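Local coordinates for protein enoyl-CoA hydratase (Thermus thermophilus, PDB 1WZ8) that probably catalyses the reversible hydration of enoyl-CoA thioesters, as expected of a hexameric member of the crotonase family, at residues Ala126-Val131 and Leu185-Val190; Ala152-Pro157 and Pro230-Ser235. All coordinates share one frame; numbering follows the deposited sequence.

Interaction 1 of 2, residues Ala126-Val131 and Leu185-Val190; sequences ADIAVV and LVALAV
Val131 and Val186 meet at the apolar centre, their methyl groups reaching toward each other tip to tip. Val131 CG2 lies 3.8 Å from Val186 CG2, and both CG1 branches join the same cluster. In Val131, CG2 sits between the backbone N and the carbonyl carbon, with CG1 beside the N (chi1 -55°). This rotation lets CG2 also rest on Ala189 CB, at 3.9 Å. Ala129 CB extends the patch to Val186 CG1. Val130 and Leu188 point to the other face of the sheet. There the Val130 and Val190 side chains cross at a slant, with CG1 of Val130 4.1 Å from CG2 of Val190, and Ile128 CG2 touches Ala187 CB.

The polar edge is a short parallel beta ladder, with Val130 paired to Leu188 and Val131 to Ala189. Val131 N donates to Leu188 O over 2.9 Å, almost straight at the hydrogen (179°). Val190 N donates to Val131 O, lying in the carbonyl plane. The same oxygen takes a CA-H contact from Ala189 CA at 3.2 Å. The two bonds grip Val131 from both neighbours of Ala189, as expected of parallel strands. Toward Ala129 the loop before strand 188-190 swings away from strand 128-132, and a water takes over. It accepts from Ala129 N at 2.9 Å and from Ala187 N, bridging the backbones where they no longer pair directly.

Lys164 of a neighbouring subunit donates to Ala187 O, and Tyr167 of that subunit packs on Leu188. The ladder adds strand 188-190 to the edge of the crotonase sheet. On its other side, strand 128-132 pairs with strand 107-111. Helix 195-207 packs on Ile128, Val130 and Leu188, while helix 177-183 packs on Val186 and Ala189.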
loop_
_atom_site.group_PDB
_atom_site.type_symbol
_atom_site.label_atom_id
_atom_site.label_comp_id
_atom_site.label_asym_id
_atom_site.label_seq_id
_atom_site.Cartn_x
_atom_site.Cartn_y
_atom_site.Cartn_z
ATOM N N ALA A 126 3.739 -11.989 -19.585
ATOM C CA ALA A 126 4.652 -13.121 -19.522
ATOM C C ALA A 126 5.823 -12.701 -18.646
ATOM O O ALA A 126 6.099 -11.513 -18.493
ATOM C CB ALA A 126 5.141 -13.489 -20.918
ATOM N N ASP A 127 6.512 -13.677 -18.074
ATOM C CA ASP A 127 7.643 -13.383 -17.206
ATOM C C ASP A 127 8.834 -12.886 -18.004
ATOM O O ASP A 127 9.550 -11.985 -17.576
ATOM C CB ASP A 127 8.007 -14.634 -16.420
ATOM C CG ASP A 127 6.863 -15.105 -15.552
ATOM O OD1 ASP A 127 6.589 -14.438 -14.533
ATOM O OD2 ASP A 127 6.233 -16.122 -15.899
ATOM N N ILE A 128 9.039 -13.475 -19.175
ATOM C CA ILE A 128 10.146 -13.072 -20.024
ATOM C C ILE A 128 9.646 -12.957 -21.454
ATOM O O ILE A 128 9.021 -13.878 -21.977
ATOM C CB ILE A 128 11.296 -14.101 -19.973
ATOM C CG1 ILE A 128 11.871 -14.166 -18.554
ATOM C CG2 ILE A 128 12.386 -13.711 -20.970
ATOM C CD1 ILE A 128 12.992 -15.168 -18.380
ATOM N N ALA A 129 9.897 -11.811 -22.073
ATOM C CA ALA A 129 9.490 -11.606 -23.450
ATOM C C ALA A 129 10.739 -11.415 -24.278
ATOM O O ALA A 129 11.642 -10.675 -23.891
ATOM C CB ALA A 129 8.593 -10.374 -23.569
ATOM N N VAL A 130 10.800 -12.112 -25.404
ATOM C CA VAL A 130 11.922 -11.986 -26.314
ATOM C C VAL A 130 11.331 -11.325 -27.545
ATOM O O VAL A 130 10.385 -11.849 -28.137
ATOM C CB VAL A 130 12.499 -13.364 -26.714
ATOM C CG1 VAL A 130 13.662 -13.179 -27.683
ATOM C CG2 VAL A 130 12.959 -14.116 -25.474
ATOM N N VAL A 131 11.863 -10.166 -27.919
ATOM C CA VAL A 131 11.357 -9.467 -29.091
ATOM C C VAL A 131 12.432 -9.347 -30.153
ATOM O O VAL A 131 13.613 -9.608 -29.898
ATOM C CB VAL A 131 10.868 -8.035 -28.748
ATOM C CG1 VAL A 131 9.839 -8.087 -27.637
ATOM C CG2 VAL A 131 12.050 -7.148 -28.348
ATOM N N LEU A 185 11.442 -2.484 -20.960
ATOM C CA LEU A 185 10.085 -3.005 -21.119
ATOM C C LEU A 185 10.113 -4.521 -21.308
ATOM O O LEU A 185 9.220 -5.231 -20.841
ATOM C CB LEU A 185 9.400 -2.367 -22.326
ATOM C CG LEU A 185 7.913 -2.707 -22.483
ATOM C CD1 LEU A 185 7.105 -1.933 -21.446
ATOM C CD2 LEU A 185 7.442 -2.346 -23.887
ATOM N N VAL A 186 11.137 -5.006 -22.008
ATOM C CA VAL A 186 11.300 -6.434 -22.258
ATOM C C VAL A 186 12.735 -6.843 -21.952
ATOM O O VAL A 186 13.633 -5.997 -21.932
ATOM C CB VAL A 186 10.977 -6.795 -23.723
ATOM C CG1 VAL A 186 9.523 -6.455 -24.025
ATOM C CG2 VAL A 186 11.913 -6.046 -24.670
ATOM N N ALA A 187 12.951 -8.138 -21.743
ATOM C CA ALA A 187 14.276 -8.648 -21.388
ATOM C C ALA A 187 15.311 -8.707 -22.501
ATOM O O ALA A 187 16.470 -8.319 -22.301
ATOM C CB ALA A 187 14.139 -10.035 -20.757
ATOM N N LEU A 188 14.909 -9.205 -23.663
ATOM C CA LEU A 188 15.843 -9.346 -24.768
ATOM C C LEU A 188 15.282 -8.913 -26.101
ATOM O O LEU A 188 14.089 -9.050 -26.359
ATOM C CB LEU A 188 16.281 -10.802 -24.900
ATOM C CG LEU A 188 16.988 -11.498 -23.736
ATOM C CD1 LEU A 188 16.964 -12.998 -23.988
ATOM C CD2 LEU A 188 18.423 -10.982 -23.593
ATOM N N ALA A 189 16.166 -8.390 -26.946
ATOM C CA ALA A 189 15.807 -7.972 -28.296
ATOM C C ALA A 189 16.879 -8.600 -29.169
ATOM O O ALA A 189 18.050 -8.253 -29.047
ATOM C CB ALA A 189 15.846 -6.455 -28.425
ATOM N N VAL A 190 16.482 -9.536 -30.029
ATOM C CA VAL A 190 17.421 -10.227 -30.915
ATOM C C VAL A 190 17.069 -9.986 -32.380
ATOM O O VAL A 190 16.085 -9.314 -32.683
ATOM C CB VAL A 190 17.397 -11.747 -30.660
ATOM C CG1 VAL A 190 17.789 -12.043 -29.215
ATOM C CG2 VAL A 190 16.000 -12.295 -30.953
HETATM O O HOH W 1 10.907 -9.561 -20.560
#

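Interaction 2 of 2, residues Ala152-Pro157 and Pro230-Ser235; sequences AVLLWP and PHFELS
Val153 meets Ser235 and His231 where two helices of the crotonase fold, 152-155 and 229-241, pack together. Its CB lies 3.5 Å from Ser235 OG. From there the side chain forks. CG1, anti to the backbone N (chi1 178°), reaches the backbone of helix 229-241 and stops 3.6 Å from His231 O. CG2 presses on Ser235 CB at 3.4 Å, tighter than the usual carbon contact.

Leu154 packs beside it, crossing the side chain of Phe232 at a slant. Leu154 CB lies 3.5 Å from Phe232 CB and also approaches the ring obliquely. CD1 stays near Phe232 CB, while CD2 comes to 4.0 Å from Phe232 CD2. Val97 of helix 83-102 packs on both residues.

No direct hydrogen bond joins the two segments, but a water ties them together. It accepts from Val153 N and donates to Ser235 OG, and it lies in the plane of the Phe232 ring at its edge. Trp224 of a neighbouring subunit donates through NE1 to Val153 O. The imidazole of His231 turns from Val153 toward that subunit, where NE2 hydrogen-bonds Ser227 OG. The Ser235 hydroxyl is gripped twice: besides accepting a hydrogen bond from the water, Ser235 OG donates in plane to a lone pair of Phe232 O at 2.6 Å.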
loop_
_atom_site.group_PDB
_atom_site.type_symbol
_atom_site.label_atom_id
_atom_site.label_comp_id
_atom_site.label_asym_id
_atom_site.label_seq_id
_atom_site.Cartn_x
_atom_site.Cartn_y
_atom_site.Cartn_z
ATOM N N ALA A 152 -1.440 -1.703 -19.392
ATOM C CA ALA A 152 -0.487 -0.623 -19.185
ATOM C C ALA A 152 -0.364 -0.068 -17.779
ATOM O O ALA A 152 0.742 0.110 -17.278
ATOM C CB ALA A 152 -0.774 0.511 -20.157
ATOM N N VAL A 153 -1.485 0.217 -17.135
ATOM C CA VAL A 153 -1.407 0.780 -15.804
ATOM C C VAL A 153 -0.899 -0.218 -14.769
ATOM O O VAL A 153 -0.383 0.182 -13.731
ATOM C CB VAL A 153 -2.759 1.390 -15.393
ATOM C CG1 VAL A 153 -2.695 1.936 -13.973
ATOM C CG2 VAL A 153 -3.100 2.520 -16.362
ATOM N N LEU A 154 -1.016 -1.514 -15.052
ATOM C CA LEU A 154 -0.510 -2.512 -14.107
ATOM C C LEU A 154 0.981 -2.776 -14.319
ATOM O O LEU A 154 1.767 -2.844 -13.363
ATOM C CB LEU A 154 -1.249 -3.847 -14.265
ATOM C CG LEU A 154 -0.762 -4.951 -13.313
ATOM C CD1 LEU A 154 -1.222 -4.620 -11.903
ATOM C CD2 LEU A 154 -1.301 -6.311 -13.735
ATOM N N LEU A 155 1.365 -2.907 -15.583
ATOM C CA LEU A 155 2.730 -3.259 -15.938
ATOM C C LEU A 155 3.778 -2.194 -16.259
ATOM O O LEU A 155 4.898 -2.271 -15.752
ATOM C CB LEU A 155 2.681 -4.264 -17.100
ATOM C CG LEU A 155 1.693 -5.438 -16.964
ATOM C CD1 LEU A 155 1.718 -6.296 -18.226
ATOM C CD2 LEU A 155 2.045 -6.274 -15.742
ATOM N N TRP A 156 3.441 -1.203 -17.084
ATOM C CA TRP A 156 4.437 -0.205 -17.490
ATOM C C TRP A 156 5.245 0.577 -16.449
ATOM O O TRP A 156 6.464 0.697 -16.584
ATOM C CB TRP A 156 3.818 0.792 -18.480
ATOM C CG TRP A 156 3.612 0.219 -19.853
ATOM C CD1 TRP A 156 2.859 -0.873 -20.183
ATOM C CD2 TRP A 156 4.148 0.724 -21.084
ATOM N NE1 TRP A 156 2.893 -1.078 -21.544
ATOM C CE2 TRP A 156 3.675 -0.112 -22.120
ATOM C CE3 TRP A 156 4.981 1.800 -21.412
ATOM C CZ2 TRP A 156 4.010 0.096 -23.464
ATOM C CZ3 TRP A 156 5.314 2.006 -22.751
ATOM C CH2 TRP A 156 4.826 1.155 -23.757
ATOM N N PRO A 157 4.599 1.120 -15.407
ATOM C CA PRO A 157 5.404 1.867 -14.434
ATOM C C PRO A 157 6.585 1.098 -13.853
ATOM O O PRO A 157 7.677 1.656 -13.697
ATOM C CB PRO A 157 4.383 2.256 -13.367
ATOM C CG PRO A 157 3.121 2.425 -14.174
ATOM C CD PRO A 157 3.165 1.204 -15.076
ATOM N N PRO A 230 -5.767 -2.774 -7.868
ATOM C CA PRO A 230 -6.862 -1.804 -7.937
ATOM C C PRO A 230 -6.562 -0.740 -8.998
ATOM O O PRO A 230 -7.448 -0.326 -9.750
ATOM C CB PRO A 230 -6.900 -1.233 -6.522
ATOM C CG PRO A 230 -6.487 -2.414 -5.688
ATOM C CD PRO A 230 -5.320 -2.959 -6.474
ATOM N N HIS A 231 -5.304 -0.305 -9.053
ATOM C CA HIS A 231 -4.882 0.695 -10.028
ATOM C C HIS A 231 -5.177 0.185 -11.436
ATOM O O HIS A 231 -5.679 0.918 -12.290
ATOM C CB HIS A 231 -3.377 0.956 -9.912
ATOM C CG HIS A 231 -2.949 1.493 -8.580
ATOM N ND1 HIS A 231 -3.185 0.827 -7.397
ATOM C CD2 HIS A 231 -2.271 2.618 -8.251
ATOM C CE1 HIS A 231 -2.670 1.518 -6.394
ATOM N NE2 HIS A 231 -2.109 2.609 -6.886
ATOM N N PHE A 232 -4.850 -1.079 -11.670
ATOM C CA PHE A 232 -5.064 -1.702 -12.972
ATOM C C PHE A 232 -6.548 -1.828 -13.302
ATOM O O PHE A 232 -6.999 -1.379 -14.351
ATOM C CB PHE A 232 -4.400 -3.084 -13.000
ATOM C CG PHE A 232 -4.803 -3.934 -14.174
ATOM C CD1 PHE A 232 -4.791 -3.419 -15.465
ATOM C CD2 PHE A 232 -5.185 -5.258 -13.984
ATOM C CE1 PHE A 232 -5.152 -4.213 -16.555
ATOM C CE2 PHE A 232 -5.548 -6.062 -15.069
ATOM C CZ PHE A 232 -5.531 -5.533 -16.358
ATOM N N GLU A 233 -7.306 -2.430 -12.397
ATOM C CA GLU A 233 -8.732 -2.610 -12.639
ATOM C C GLU A 233 -9.484 -1.300 -12.819
ATOM O O GLU A 233 -10.454 -1.236 -13.578
ATOM C CB GLU A 233 -9.334 -3.458 -11.522
ATOM C CG GLU A 233 -8.904 -4.915 -11.638
ATOM C CD GLU A 233 -9.327 -5.755 -10.460
ATOM O OE1 GLU A 233 -10.297 -5.372 -9.779
ATOM O OE2 GLU A 233 -8.692 -6.807 -10.229
ATOM N N LEU A 234 -9.048 -0.253 -12.126
ATOM C CA LEU A 234 -9.688 1.045 -12.278
ATOM C C LEU A 234 -9.428 1.534 -13.707
ATOM O O LEU A 234 -10.325 2.060 -14.365
ATOM C CB LEU A 234 -9.120 2.060 -11.280
ATOM C CG LEU A 234 -9.461 3.525 -11.588
ATOM C CD1 LEU A 234 -10.976 3.748 -11.518
ATOM C CD2 LEU A 234 -8.743 4.429 -10.608
ATOM N N SER A 235 -8.207 1.354 -14.199
ATOM C CA SER A 235 -7.911 1.813 -15.560
ATOM C C SER A 235 -8.725 1.016 -16.573
ATOM O O SER A 235 -9.165 1.559 -17.591
ATOM C CB SER A 235 -6.411 1.687 -15.880
ATOM O OG SER A 235 -6.033 0.337 -16.069
HETATM O O HOH W 2 -4.118 -0.573 -17.993
#

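Both interactions are buried, but they join different elements. Interaction 1 pairs two strands at an edge of the main sheet; interaction 2 packs two helices about 20 Å away, centre to centre. Their chemistry differs accordingly. Direct backbone hydrogen bonds join the strands of 126-131 and 185-190, whereas 152-157 and 230-235 meet through apolar packing and one bridging water, with no direct hydrogen bond. A water completes each contact, between two backbone N-H groups in the first and between backbone and hydroxyl in the second. The segments alternate along the chain, and the contacts touch where Leu185 CD1 packs 3.9 Å from Trp156 CE2. Different neighbouring subunits of the hexamer adjoin each.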